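Local coordinates for protein polysaccharide Lyase Family 6 (PDB 6QPS) that probably cleaves alginate at mannuronic acid residues, as a calcium-binding polysaccharide lyase of family 6 from a human gut bacterium, at residues S222-S227 and H271-V276; R294-G299 and T337-V342; V317-Y322 and K366-V371. One frame throughout, in Å; residues are numbered along the deposited sequence. Where two conformers were deposited one is given.

Interaction 1: S222-S227 and H271-V276; sequences SSQLES and HGHYNV
The imidazole of His273 meets the carboxamide of Gln224 at its edge: OE1 lies in the ring plane, 2.9 Å from NE2 of His273, and the amide itself stands nearly upright to the ring, their planes 77° apart. NE2 is the donor, and at 158° its N-H points well at the oxygen. Asn297 also touches His273, and ND1 takes a weak hydrogen bond from the backbone N of Gln298. The amide of Gln224 is in turn held at its other corner. Its NE2 donates almost in the amide plane to OG of Ser223, 3.0 Å away, and also to a water, likewise 3.0 Å from NE2, which accepts from the backbone N of Gly272 as well. Three bonds thus fix the rotation of one carboxamide, which reaches this position because the glutamine chain folds back at chi2 (-56°) over its own turn, a type I turn from Ser222 to Leu225. Ser223 OG is itself hydrogen-bonded to the backbone O of Ser220, and its CB presses on CB of His271 at 3.4 Å. At Gly272 the fit is close, with its CA 3.2 Å from Ser223 O; a CB here would clash with that oxygen, and the local backbone conformation would itself bring it too near the carbonyl oxygen of His271. The side chain of His271 is also about 5 Å from a bound acetate, probably from the crystallisation liquor. Two loops meet here that leave strands 215-218 and 266-271, each a parallel neighbour of strand 244-249, which lies between them. Such lateral joining of loops from stacked coils belongs to the right-handed parallel beta-helix of this lyase family, here beside the calcium site.

Interaction 2: R294-G299 and T337-V342; sequences RIINQG and TSYHRV
Asn297 and Val342 bring their CA atoms within 4.5 Å of each other where segment 337-342, a loop laid over one rim of the parallel beta-helix, meets the chain leaving strand 291-295; the end-to-end directions of 295-298 and 339-342 lie 75° apart. Asn297 N donates to His340 O at 3.0 Å from above the carbonyl plane, and Asn297 O receives a straight CA-H contact from Val342 CA. The side chains interleave about this backbone link. Ile296 carries CG1 beside its own backbone N (chi1 -57°), which sends CD1 to the edge of the Tyr339 ring, 3.8 Å from CD2, while its CG2 lies 3.5 Å from His340 O. The same tyrosine ring makes cation-pi contacts with Arg270 and Arg318. With an alanine at Ile296, CD1 and CG2 would be gone, and the edge of Tyr339 would probably lose its apolar neighbour and be freer to shift against the two arginines. Val342 crosses Ile295 at about a right angle, its CG1 3.9 Å from Ile295 CG2, and its CG2 packs on Ile295 O. Asn297 OD1 rests 3.5 Å from His340 CB, and a water 2.8 Å from OD1 links it to His340 ND1, lying in the imidazole plane; Asn297 ND2 is bound by Arg270 O. Farther along, Gln298 OE1 turns to Arg324, and Gln298 NE2 donates to a water that in turn donates a hydrogen bond to Arg341 O, 2.7 Å away.

Interaction 3: V317-Y322 and K366-V371; sequences VRVGVY and KMPRNV
Val319 and Met367 lie side by side and point the same way, with CG1 of the valine 3.9 Å from CE of the methionine. The pairing joins the ends of two neighbouring coils of the parallel beta-helix: strands 313-318 and 357-361 run parallel, yet the segments that follow them meet in a single antiparallel bridge, the hydrogen-bonded pair Gly320 and Lys366. Gly320 N points almost straight at Lys366 O (2.9 Å, 177°), and Lys366 N returns the bond to Gly320 O. Met367 starts away from segment 317-322 and is bent at both chi2 and chi3, which carries its methyl back to the valine; Glu392 and Val393 of helix 390-393 also touch it. Pro368 meets Val317 obliquely, its CG 4.1 Å from CG1 of the valine, and Phe397 packs on both. Lys366 bends at chi2 (-56°), runs its aliphatic part along the backbone of Gly320 and Val321, and passes CE within 3.5 Å of Val321 O. Its ammonium end then leads away to a long, weak ion pair with Glu323. Arg318 sets off from the backbone away from segment 366-371, and its NH1 is shared between Val319 O and Arg363 O. Between the two segments a water donates to both Arg318 O, at 2.8 Å, and Lys366 O, at 3.0 Å, so the lysine carbonyl accepts a second hydrogen bond beside that from Gly320 N.

The three contacts follow one another along the rim of the beta-helix. Interactions 1 and 2, with centres about 10 Å apart, are joined by a probable hydrogen bond from Tyr274 N to Gln298 O (2.9 Å). Interactions 2 and 3, whose centres are about 7 Å apart, share two more, Val321 N to Tyr339 O (2.8 Å) and Arg341 NH1 to Met367 O (2.9 Å); interactions 1 and 3 do not touch. The calcium ion, bound by Asn210, Glu213, Glu242 and Glu244, lies beside interactions 1 and 2: it is about 9 Å from the side chains of His271 and Tyr339, but about 13 Å from that of Arg318 in interaction 3.

Interaction 1: S222-S227 and H271-V276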
ATOM      1  N   SER A 222       0.682 -15.676  -7.692  1.00  9.23           N
ATOM      2  CA  SER A 222       1.894 -15.748  -6.876  1.00 10.72           C
ATOM      3  C   SER A 222       1.598 -15.679  -5.377  1.00 10.18           C
ATOM      4  O   SER A 222       2.534 -15.576  -4.572  1.00 10.42           O
ATOM      5  CB  SER A 222       2.849 -14.625  -7.265  1.00 10.42           C
ATOM      6  OG  SER A 222       2.197 -13.368  -7.148  1.00  9.62           O
ATOM      7  N   SER A 223       0.326 -15.773  -4.979  1.00  9.02           N
ATOM      8  CA  SER A 223      -0.078 -15.377  -3.637  1.00  9.49           C
ATOM      9  C   SER A 223       0.332 -16.361  -2.546  1.00  9.53           C
ATOM     10  O   SER A 223       0.323 -15.983  -1.363  1.00  8.91           O
ATOM     11  CB  SER A 223      -1.594 -15.158  -3.578  1.00 11.53           C
ATOM     12  OG  SER A 223      -2.309 -16.348  -3.884  1.00  9.90           O
ATOM     13  N   GLN A 224       0.656 -17.602  -2.896  1.00  8.80           N
ATOM     14  CA  GLN A 224       1.109 -18.573  -1.904  1.00  8.49           C
ATOM     15  C   GLN A 224       2.596 -18.465  -1.620  1.00  8.98           C
ATOM     16  O   GLN A 224       3.110 -19.220  -0.790  1.00 10.73           O
ATOM     17  CB  GLN A 224       0.728 -19.996  -2.322  1.00  9.09           C
ATOM     18  CG  GLN A 224      -0.761 -20.131  -2.691  1.00 10.07           C
ATOM     19  CD  GLN A 224      -1.692 -19.688  -1.583  1.00  9.93           C
ATOM     20  OE1 GLN A 224      -1.836 -20.352  -0.551  1.00  9.18           O
ATOM     21  NE2 GLN A 224      -2.349 -18.564  -1.800  1.00  9.94           N
ATOM     22  N   LEU A 225       3.277 -17.521  -2.244  1.00  9.09           N
ATOM     23  CA  LEU A 225       4.720 -17.382  -2.103  1.00  9.65           C
ATOM     24  C   LEU A 225       5.089 -16.313  -1.078  1.00  8.97           C
ATOM     25  O   LEU A 225       4.384 -15.316  -0.897  1.00  8.66           O
ATOM     26  CB  LEU A 225       5.345 -16.998  -3.446  1.00  9.92           C
ATOM     27  CG  LEU A 225       5.045 -17.949  -4.597  1.00 10.90           C
ATOM     28  CD1 LEU A 225       5.573 -17.362  -5.915  1.00 13.81           C
ATOM     29  CD2 LEU A 225       5.629 -19.331  -4.324  1.00 13.78           C
ATOM     30  N   GLU A 226       6.243 -16.507  -0.437  1.00  8.21           N
ATOM     31  CA  GLU A 226       6.759 -15.539   0.532  1.00  8.55           C
ATOM     32  C   GLU A 226       7.358 -14.339  -0.185  1.00  7.80           C
ATOM     33  O   GLU A 226       8.237 -14.490  -1.043  1.00  8.32           O
ATOM     34  CB  GLU A 226       7.810 -16.204   1.439  1.00 10.19           C
ATOM     35  CG  GLU A 226       8.429 -15.279   2.493  1.00 10.38           C
ATOM     36  CD  GLU A 226       9.312 -15.967   3.548  1.00 11.15           C
ATOM     37  OE1 GLU A 226       9.410 -17.207   3.530  1.00 12.85           O
ATOM     38  OE2 GLU A 226       9.900 -15.239   4.381  1.00 12.49           O
ATOM     39  N   SER A 227       6.879 -13.149   0.181  1.00  8.00           N
ATOM     40  CA  SER A 227       7.321 -11.879  -0.371  1.00  7.63           C
ATOM     41  C   SER A 227       8.203 -11.095   0.591  1.00  7.76           C
ATOM     42  O   SER A 227       9.282 -10.635   0.208  1.00  8.13           O
ATOM     43  CB  SER A 227       6.070 -11.071  -0.758  1.00  8.10           C
ATOM     44  OG  SER A 227       6.404  -9.813  -1.330  1.00  8.65           O
ATOM     45  N   HIS A 271      -5.134 -12.005  -0.615  1.00  8.00           N
ATOM     46  CA  HIS A 271      -4.639 -13.357  -0.837  1.00  7.97           C
ATOM     47  C   HIS A 271      -3.313 -13.498  -0.082  1.00  8.37           C
ATOM     48  O   HIS A 271      -2.649 -12.503   0.217  1.00  8.04           O
ATOM     49  CB  HIS A 271      -4.336 -13.661  -2.316  1.00  8.71           C
ATOM     50  CG  HIS A 271      -5.468 -13.509  -3.288  1.00  8.84           C
ATOM     51  ND1 HIS A 271      -6.690 -14.139  -3.163  1.00  9.01           N
ATOM     52  CD2 HIS A 271      -5.490 -12.894  -4.498  1.00  9.30           C
ATOM     53  CE1 HIS A 271      -7.433 -13.870  -4.228  1.00 11.45           C
ATOM     54  NE2 HIS A 271      -6.721 -13.129  -5.060  1.00 11.14           N
ATOM     55  N   GLY A 272      -2.915 -14.736   0.198  1.00  7.80           N
ATOM     56  CA  GLY A 272      -1.711 -15.009   0.964  1.00  7.91           C
ATOM     57  C   GLY A 272      -1.872 -14.899   2.477  1.00  7.47           C
ATOM     58  O   GLY A 272      -2.876 -14.411   3.013  1.00  7.45           O
ATOM     59  N   HIS A 273      -0.844 -15.377   3.184  1.00  8.73           N
ATOM     60  CA  HIS A 273      -0.931 -15.754   4.598  1.00  8.04           C
ATOM     61  C   HIS A 273       0.180 -15.097   5.410  1.00  7.15           C
ATOM     62  O   HIS A 273       1.223 -14.682   4.884  1.00  7.92           O
ATOM     63  CB  HIS A 273      -0.872 -17.296   4.760  1.00  8.20           C
ATOM     64  CG  HIS A 273      -1.695 -18.007   3.733  1.00  7.96           C
ATOM     65  ND1 HIS A 273      -3.077 -17.969   3.721  1.00  8.10           N
ATOM     66  CD2 HIS A 273      -1.317 -18.694   2.630  1.00  8.52           C
ATOM     67  CE1 HIS A 273      -3.508 -18.654   2.671  1.00  9.50           C
ATOM     68  NE2 HIS A 273      -2.460 -19.062   1.972  1.00  8.94           N
ATOM     69  N   TYR A 274      -0.061 -15.021   6.717  1.00  7.93           N
ATOM     70  CA  TYR A 274       0.956 -14.648   7.703  1.00  7.41           C
ATOM     71  C   TYR A 274       1.448 -13.209   7.565  1.00  8.10           C
ATOM     72  O   TYR A 274       2.624 -12.901   7.813  1.00  8.29           O
ATOM     73  CB  TYR A 274       2.136 -15.621   7.671  1.00  7.22           C
ATOM     74  CG  TYR A 274       1.813 -17.094   7.762  1.00  7.41           C
ATOM     75  CD1 TYR A 274       1.285 -17.639   8.928  1.00  8.80           C
ATOM     76  CD2 TYR A 274       2.056 -17.952   6.701  1.00  7.55           C
ATOM     77  CE1 TYR A 274       1.032 -18.989   9.037  1.00  8.61           C
ATOM     78  CE2 TYR A 274       1.813 -19.305   6.811  1.00  8.42           C
ATOM     79  CZ  TYR A 274       1.250 -19.819   7.960  1.00  9.27           C
ATOM     80  OH  TYR A 274       1.007 -21.174   8.055  1.00 10.93           O
ATOM     81  N   ASN A 275       0.557 -12.296   7.192  1.00  7.14           N
ATOM     82  CA  ASN A 275       0.885 -10.881   7.115  1.00  7.93           C
ATOM     83  C   ASN A 275       0.798 -10.240   8.489  1.00  6.63           C
ATOM     84  O   ASN A 275      -0.044 -10.610   9.308  1.00  8.31           O
ATOM     85  CB  ASN A 275      -0.016 -10.218   6.080  1.00  7.73           C
ATOM     86  CG  ASN A 275       0.303 -10.727   4.671  1.00  6.75           C
ATOM     87  OD1 ASN A 275       1.441 -10.584   4.188  1.00  7.56           O
ATOM     88  ND2 ASN A 275      -0.650 -11.393   4.027  1.00  8.46           N
ATOM     89  N   VAL A 276       1.728  -9.328   8.767  1.00  7.40           N
ATOM     90  CA  VAL A 276       1.884  -8.690  10.069  1.00  8.16           C
ATOM     91  C   VAL A 276       1.487  -7.223   9.919  1.00  7.14           C
ATOM     92  O   VAL A 276       2.106  -6.486   9.139  1.00  8.13           O
ATOM     93  CB  VAL A 276       3.314  -8.881  10.600  1.00  8.33           C
ATOM     94  CG1 VAL A 276       3.503  -8.138  11.922  1.00  9.51           C
ATOM     95  CG2 VAL A 276       3.660 -10.384  10.769  1.00  9.77           C
TER
HETATM   96  O   HOH W   1      -4.606 -17.063  -0.502  1.00  9.49           O

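Interaction 2: R294-G299 and T337-V342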
ATOM      1  N   ARG A 294      -9.474  -5.499   6.233  1.00  9.44           N
ATOM      2  CA  ARG A 294     -10.259  -6.630   5.741  1.00  8.20           C
ATOM      3  C   ARG A 294      -9.415  -7.897   5.787  1.00  8.85           C
ATOM      4  O   ARG A 294      -8.317  -7.935   5.208  1.00  9.38           O
ATOM      5  CB  ARG A 294     -10.758  -6.370   4.317  1.00 10.14           C
ATOM      6  CG  ARG A 294     -11.647  -7.434   3.711  1.00 12.61           C
ATOM      7  CD  ARG A 294     -12.737  -6.827   2.831  1.00 16.02           C
ATOM      8  NE  ARG A 294     -12.262  -6.056   1.690  1.00 18.58           N
ATOM      9  CZ  ARG A 294     -12.174  -6.525   0.442  1.00 21.52           C
ATOM     10  NH1 ARG A 294     -12.499  -7.778   0.177  1.00 19.23           N
ATOM     11  NH2 ARG A 294     -11.770  -5.732  -0.548  1.00 21.93           N
ATOM     12  N   ILE A 295      -9.935  -8.931   6.453  1.00  8.51           N
ATOM     13  CA  ILE A 295      -9.224 -10.185   6.713  1.00  8.06           C
ATOM     14  C   ILE A 295      -9.869 -11.343   5.943  1.00  8.68           C
ATOM     15  O   ILE A 295     -11.050 -11.662   6.154  1.00  9.07           O
ATOM     16  CB  ILE A 295      -9.194 -10.489   8.219  1.00  8.92           C
ATOM     17  CG1 ILE A 295      -8.470  -9.389   8.984  1.00  9.85           C
ATOM     18  CG2 ILE A 295      -8.578 -11.870   8.456  1.00  9.22           C
ATOM     19  CD1 ILE A 295      -7.007  -9.228   8.617  1.00 10.52           C
ATOM     20  N   ILE A 296      -9.071 -11.938   5.039  1.00  8.84           N
ATOM     21  CA  ILE A 296      -9.283 -13.197   4.328  1.00  8.25           C
ATOM     22  C   ILE A 296      -7.966 -13.962   4.550  1.00  8.09           C
ATOM     23  O   ILE A 296      -6.947 -13.371   4.921  1.00  7.83           O
ATOM     24  CB  ILE A 296      -9.560 -12.927   2.819  1.00  9.22           C
ATOM     25  CG1 ILE A 296     -10.767 -11.988   2.670  1.00  9.40           C
ATOM     26  CG2 ILE A 296      -9.776 -14.196   1.988  1.00  8.90           C
ATOM     27  CD1 ILE A 296     -10.717 -11.162   1.413  1.00 12.59           C
ATOM     28  N   ASN A 297      -7.987 -15.294   4.381  1.00  8.98           N
ATOM     29  CA  ASN A 297      -6.775 -16.124   4.497  1.00  8.40           C
ATOM     30  C   ASN A 297      -6.259 -16.265   5.933  1.00  8.21           C
ATOM     31  O   ASN A 297      -6.937 -15.882   6.886  1.00  8.73           O
ATOM     32  CB  ASN A 297      -5.662 -15.621   3.568  1.00  8.07           C
ATOM     33  CG  ASN A 297      -6.182 -15.157   2.226  1.00  8.61           C
ATOM     34  OD1 ASN A 297      -6.488 -15.958   1.382  1.00  9.22           O
ATOM     35  ND2 ASN A 297      -6.317 -13.849   2.048  1.00  9.05           N
ATOM     36  N   GLN A 298      -5.092 -16.886   6.115  1.00  8.39           N
ATOM     37  CA  GLN A 298      -4.726 -17.349   7.446  1.00  8.14           C
ATOM     38  C   GLN A 298      -3.441 -16.746   7.986  1.00  7.86           C
ATOM     39  O   GLN A 298      -2.584 -16.258   7.252  1.00  8.30           O
ATOM     40  CB  GLN A 298      -4.668 -18.882   7.512  1.00 12.03           C
ATOM     41  CG  GLN A 298      -3.653 -19.545   6.634  1.00 13.92           C
ATOM     42  CD  GLN A 298      -3.629 -21.083   6.795  1.00 11.34           C
ATOM     43  OE1 GLN A 298      -2.664 -21.627   7.285  1.00 15.81           O
ATOM     44  NE2 GLN A 298      -4.679 -21.756   6.359  1.00 13.92           N
ATOM     45  N   GLY A 299      -3.307 -16.849   9.305  1.00  7.99           N
ATOM     46  CA  GLY A 299      -2.022 -16.706   9.943  1.00  8.20           C
ATOM     47  C   GLY A 299      -1.586 -15.310  10.304  1.00  7.84           C
ATOM     48  O   GLY A 299      -0.480 -15.153  10.842  1.00  9.02           O
ATOM     49  N   THR A 337      -7.840 -17.075  -7.326  1.00 13.03           N
ATOM     50  CA  THR A 337      -8.561 -15.812  -7.361  1.00 13.54           C
ATOM     51  C   THR A 337      -9.795 -15.789  -6.468  1.00 13.11           C
ATOM     52  O   THR A 337     -10.421 -14.729  -6.352  1.00 13.85           O
ATOM     53  CB  THR A 337      -9.025 -15.546  -8.796  1.00 15.61           C
ATOM     54  OG1 THR A 337      -9.741 -16.691  -9.280  1.00 15.28           O
ATOM     55  CG2 THR A 337      -7.842 -15.324  -9.722  1.00 17.11           C
ATOM     56  N   SER A 338     -10.158 -16.915  -5.838  1.00 12.53           N
ATOM     57  CA  SER A 338     -11.321 -16.992  -4.956  1.00 11.95           C
ATOM     58  C   SER A 338     -10.968 -16.473  -3.565  1.00 10.22           C
ATOM     59  O   SER A 338     -10.134 -15.566  -3.433  1.00 11.69           O
ATOM     60  CB  SER A 338     -11.871 -18.433  -4.967  1.00 13.12           C
ATOM     61  OG  SER A 338     -13.083 -18.496  -4.242  1.00 14.86           O
ATOM     62  N   TYR A 339     -11.665 -16.971  -2.534  1.00 10.72           N
ATOM     63  CA  TYR A 339     -11.492 -16.543  -1.150  1.00 10.53           C
ATOM     64  C   TYR A 339     -11.177 -17.766  -0.303  1.00 12.16           C
ATOM     65  O   TYR A 339     -11.833 -18.805  -0.442  1.00 11.23           O
ATOM     66  CB  TYR A 339     -12.787 -15.873  -0.613  1.00 11.53           C
ATOM     67  CG  TYR A 339     -13.151 -14.603  -1.360  1.00 12.41           C
ATOM     68  CD1 TYR A 339     -13.930 -14.640  -2.508  1.00 13.99           C
ATOM     69  CD2 TYR A 339     -12.693 -13.367  -0.920  1.00 11.52           C
ATOM     70  CE1 TYR A 339     -14.239 -13.476  -3.205  1.00 15.63           C
ATOM     71  CE2 TYR A 339     -12.983 -12.204  -1.616  1.00 13.53           C
ATOM     72  CZ  TYR A 339     -13.774 -12.269  -2.744  1.00 16.29           C
ATOM     73  OH  TYR A 339     -14.080 -11.118  -3.443  1.00 17.30           O
ATOM     74  N   HIS A 340     -10.181 -17.638   0.575  1.00 10.76           N
ATOM     75  CA  HIS A 340      -9.676 -18.758   1.359  1.00 10.27           C
ATOM     76  C   HIS A 340      -9.951 -18.550   2.843  1.00 10.45           C
ATOM     77  O   HIS A 340      -9.899 -17.422   3.358  1.00 10.02           O
ATOM     78  CB  HIS A 340      -8.202 -18.997   1.032  1.00 11.23           C
ATOM     79  CG  HIS A 340      -7.986 -19.339  -0.406  1.00 11.71           C
ATOM     80  ND1 HIS A 340      -7.926 -18.376  -1.395  1.00 11.72           N
ATOM     81  CD2 HIS A 340      -7.889 -20.536  -1.032  1.00 11.59           C
ATOM     82  CE1 HIS A 340      -7.751 -18.970  -2.562  1.00 12.05           C
ATOM     83  NE2 HIS A 340      -7.743 -20.281  -2.374  1.00 11.33           N
ATOM     84  N   ARG A 341     -10.258 -19.665   3.520  1.00  9.11           N
ATOM     85  CA  ARG A 341     -10.698 -19.626   4.914  1.00  8.30           C
ATOM     86  C   ARG A 341      -9.796 -18.768   5.807  1.00  8.44           C
ATOM     87  O   ARG A 341      -8.558 -18.834   5.750  1.00  9.90           O
ATOM     88  CB  ARG A 341     -10.760 -21.050   5.484  1.00 10.15           C
ATOM     89  CG  ARG A 341     -11.451 -21.127   6.838  1.00 10.54           C
ATOM     90  CD  ARG A 341     -11.178 -22.459   7.566  1.00 13.05           C
ATOM     91  NE  ARG A 341     -11.799 -23.635   6.977  1.00 12.84           N
ATOM     92  CZ  ARG A 341     -12.998 -24.126   7.310  1.00 12.86           C
ATOM     93  NH1 ARG A 341     -13.757 -23.518   8.206  1.00 13.72           N
ATOM     94  NH2 ARG A 341     -13.434 -25.232   6.739  1.00 14.83           N
ATOM     95  N   VAL A 342     -10.426 -17.971   6.664  1.00  8.17           N
ATOM     96  CA  VAL A 342      -9.710 -17.275   7.718  1.00  8.60           C
ATOM     97  C   VAL A 342      -9.447 -18.255   8.855  1.00  9.92           C
ATOM     98  O   VAL A 342     -10.384 -18.807   9.437  1.00 10.91           O
ATOM     99  CB  VAL A 342     -10.491 -16.055   8.217  1.00  7.47           C
ATOM    100  CG1 VAL A 342      -9.800 -15.454   9.436  1.00  8.09           C
ATOM    101  CG2 VAL A 342     -10.646 -15.004   7.110  1.00  9.10           C
TER
HETATM  102  O   HOH W   2      -7.949 -15.593  -1.035  1.00 10.49           O
HETATM  103  O   HOH W   3      -6.937 -20.641   4.605  1.00 14.85           O

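Interaction 3: V317-Y322 and K366-V371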
ATOM      1  N   VAL A 317     -14.105  -9.674   8.794  1.00  8.78           N
ATOM      2  CA  VAL A 317     -13.553 -11.033   8.787  1.00  9.02           C
ATOM      3  C   VAL A 317     -14.490 -11.900   7.941  1.00  9.47           C
ATOM      4  O   VAL A 317     -15.643 -12.134   8.315  1.00 11.39           O
ATOM      5  CB  VAL A 317     -13.361 -11.604  10.198  1.00  8.74           C
ATOM      6  CG1 VAL A 317     -12.747 -13.017  10.117  1.00 10.10           C
ATOM      7  CG2 VAL A 317     -12.471 -10.689  11.040  1.00 10.27           C
ATOM      8  N   ARG A 318     -13.999 -12.372   6.798  1.00  9.84           N
ATOM      9  CA  ARG A 318     -14.841 -12.968   5.772  1.00  9.79           C
ATOM     10  C   ARG A 318     -14.875 -14.492   5.877  1.00 10.92           C
ATOM     11  O   ARG A 318     -13.904 -15.126   6.304  1.00 10.15           O
ATOM     12  CB  ARG A 318     -14.289 -12.598   4.397  1.00 10.00           C
ATOM     13  CG  ARG A 318     -15.307 -12.699   3.252  1.00 11.51           C
ATOM     14  CD  ARG A 318     -14.638 -12.698   1.880  1.00 10.66           C
ATOM     15  NE  ARG A 318     -15.591 -12.661   0.752  1.00 11.88           N
ATOM     16  CZ  ARG A 318     -16.203 -13.718   0.235  1.00 12.67           C
ATOM     17  NH1 ARG A 318     -15.996 -14.932   0.730  1.00 13.91           N
ATOM     18  NH2 ARG A 318     -17.041 -13.558  -0.780  1.00 15.97           N
ATOM     19  N   VAL A 319     -15.991 -15.085   5.446  1.00 11.29           N
ATOM     20  CA  VAL A 319     -15.997 -16.522   5.171  1.00 11.11           C
ATOM     21  C   VAL A 319     -15.122 -16.798   3.955  1.00 12.79           C
ATOM     22  O   VAL A 319     -14.835 -15.906   3.147  1.00 12.27           O
ATOM     23  CB  VAL A 319     -17.415 -17.075   4.948  1.00 12.04           C
ATOM     24  CG1 VAL A 319     -18.287 -16.857   6.165  1.00 13.40           C
ATOM     25  CG2 VAL A 319     -18.063 -16.475   3.684  1.00 16.10           C
ATOM     26  N   GLY A 320     -14.696 -18.052   3.819  1.00 10.25           N
ATOM     27  CA  GLY A 320     -13.989 -18.477   2.627  1.00 12.37           C
ATOM     28  C   GLY A 320     -14.784 -19.443   1.782  1.00 11.27           C
ATOM     29  O   GLY A 320     -15.764 -20.026   2.250  1.00 12.65           O
ATOM     30  N   VAL A 321     -14.362 -19.603   0.533  1.00 11.61           N
ATOM     31  CA  VAL A 321     -14.918 -20.589  -0.373  1.00 12.21           C
ATOM     32  C   VAL A 321     -14.104 -21.867  -0.342  1.00 12.99           C
ATOM     33  O   VAL A 321     -14.673 -22.958  -0.448  1.00 14.13           O
ATOM     34  CB  VAL A 321     -15.001 -20.007  -1.805  1.00 13.01           C
ATOM     35  CG1 VAL A 321     -15.518 -21.041  -2.791  1.00 14.49           C
ATOM     36  CG2 VAL A 321     -15.866 -18.736  -1.831  1.00 14.78           C
ATOM     37  N   TYR A 322     -12.776 -21.750  -0.238  1.00 12.04           N
ATOM     38  CA  TYR A 322     -11.890 -22.906  -0.269  1.00 13.19           C
ATOM     39  C   TYR A 322     -10.952 -22.887   0.927  1.00 11.55           C
ATOM     40  O   TYR A 322     -10.734 -21.860   1.568  1.00 11.07           O
ATOM     41  CB  TYR A 322     -11.038 -22.953  -1.559  1.00 15.25           C
ATOM     42  CG  TYR A 322     -11.871 -22.991  -2.806  1.00 15.14           C
ATOM     43  CD1 TYR A 322     -12.571 -24.129  -3.147  1.00 15.18           C
ATOM     44  CD2 TYR A 322     -11.981 -21.877  -3.637  1.00 16.25           C
ATOM     45  CE1 TYR A 322     -13.354 -24.169  -4.273  1.00 15.99           C
ATOM     46  CE2 TYR A 322     -12.761 -21.908  -4.773  1.00 18.31           C
ATOM     47  CZ  TYR A 322     -13.448 -23.052  -5.079  1.00 17.26           C
ATOM     48  OH  TYR A 322     -14.236 -23.106  -6.214  1.00 20.63           O
ATOM     49  N   LYS A 366     -16.707 -21.922   4.296  1.00 11.92           N
ATOM     50  CA  LYS A 366     -15.561 -22.113   5.189  1.00 11.01           C
ATOM     51  C   LYS A 366     -15.607 -21.005   6.231  1.00 12.20           C
ATOM     52  O   LYS A 366     -15.163 -19.883   5.980  1.00 10.94           O
ATOM     53  CB  LYS A 366     -14.241 -22.125   4.418  1.00 11.73           C
ATOM     54  CG  LYS A 366     -14.247 -23.040   3.167  1.00 14.07           C
ATOM     55  CD  LYS A 366     -14.624 -24.481   3.455  1.00 17.28           C
ATOM     56  CE  LYS A 366     -14.583 -25.305   2.163  1.00 21.95           C
ATOM     57  NZ  LYS A 366     -14.771 -26.758   2.424  1.00 28.44           N
ATOM     58  N   MET A 367     -16.188 -21.308   7.398  1.00 10.77           N
ATOM     59  CA  MET A 367     -16.310 -20.316   8.457  1.00 11.59           C
ATOM     60  C   MET A 367     -14.945 -19.959   9.057  1.00 11.85           C
ATOM     61  O   MET A 367     -14.017 -20.779   9.059  1.00 11.25           O
ATOM     62  CB  MET A 367     -17.194 -20.872   9.580  1.00 12.27           C
ATOM     63  CG  MET A 367     -18.588 -21.317   9.156  1.00 12.69           C
ATOM     64  SD  MET A 367     -19.606 -19.980   8.494  1.00 15.38           S
ATOM     65  CE  MET A 367     -19.654 -20.449   6.766  1.00 14.68           C
ATOM     66  N   PRO A 368     -14.795 -18.753   9.599  1.00  9.54           N
ATOM     67  CA  PRO A 368     -13.546 -18.429  10.302  1.00 10.44           C
ATOM     68  C   PRO A 368     -13.332 -19.351  11.496  1.00 12.31           C
ATOM     69  O   PRO A 368     -14.272 -19.712  12.203  1.00 12.48           O
ATOM     70  CB  PRO A 368     -13.731 -16.976  10.758  1.00 10.99           C
ATOM     71  CG  PRO A 368     -14.905 -16.452   9.975  1.00 13.49           C
ATOM     72  CD  PRO A 368     -15.744 -17.629   9.592  1.00 11.75           C
ATOM     73  N   ARG A 369     -12.070 -19.709  11.725  0.54 12.14           N
ATOM     74  CA  ARG A 369     -11.677 -20.620  12.792  0.54 12.71           C
ATOM     75  C   ARG A 369     -10.460 -20.047  13.500  0.54  9.84           C
ATOM     76  O   ARG A 369      -9.559 -19.518  12.852  0.54 10.46           O
ATOM     77  CB  ARG A 369     -11.301 -22.016  12.229  0.54 14.95           C
ATOM     78  CG  ARG A 369     -12.435 -22.749  11.545  0.54 22.13           C
ATOM     79  CD  ARG A 369     -12.095 -24.217  11.378  0.54 24.36           C
ATOM     80  NE  ARG A 369     -10.888 -24.444  10.583  0.54 21.93           N
ATOM     81  CZ  ARG A 369     -10.680 -25.539   9.855  0.54 24.95           C
ATOM     82  NH1 ARG A 369     -11.600 -26.493   9.824  0.54 27.76           N
ATOM     83  NH2 ARG A 369      -9.559 -25.688   9.163  0.54 21.80           N
ATOM     84  N   ASN A 370     -10.414 -20.178  14.821  1.00 10.40           N
ATOM     85  CA  ASN A 370      -9.232 -19.769  15.588  1.00  9.59           C
ATOM     86  C   ASN A 370      -8.840 -18.323  15.312  1.00 11.30           C
ATOM     87  O   ASN A 370      -7.670 -17.985  15.064  1.00 10.43           O
ATOM     88  CB  ASN A 370      -8.082 -20.737  15.351  1.00  9.98           C
ATOM     89  CG  ASN A 370      -8.347 -22.046  15.983  1.00 12.85           C
ATOM     90  OD1 ASN A 370      -8.628 -22.087  17.188  1.00 14.24           O
ATOM     91  ND2 ASN A 370      -8.337 -23.114  15.202  1.00 12.71           N
ATOM     92  N   VAL A 371      -9.834 -17.443  15.378  1.00  9.27           N
ATOM     93  CA  VAL A 371      -9.613 -16.002  15.396  1.00  9.53           C
ATOM     94  C   VAL A 371      -9.711 -15.537  16.840  1.00  9.56           C
ATOM     95  O   VAL A 371     -10.711 -15.798  17.519  1.00 10.87           O
ATOM     96  CB  VAL A 371     -10.644 -15.268  14.535  1.00 10.84           C
ATOM     97  CG1 VAL A 371     -10.383 -13.763  14.529  1.00 11.30           C
ATOM     98  CG2 VAL A 371     -10.620 -15.799  13.121  1.00 10.03           C
TER
HETATM   99  O   HOH W   4     -13.271 -17.818   6.935  1.00 10.03           O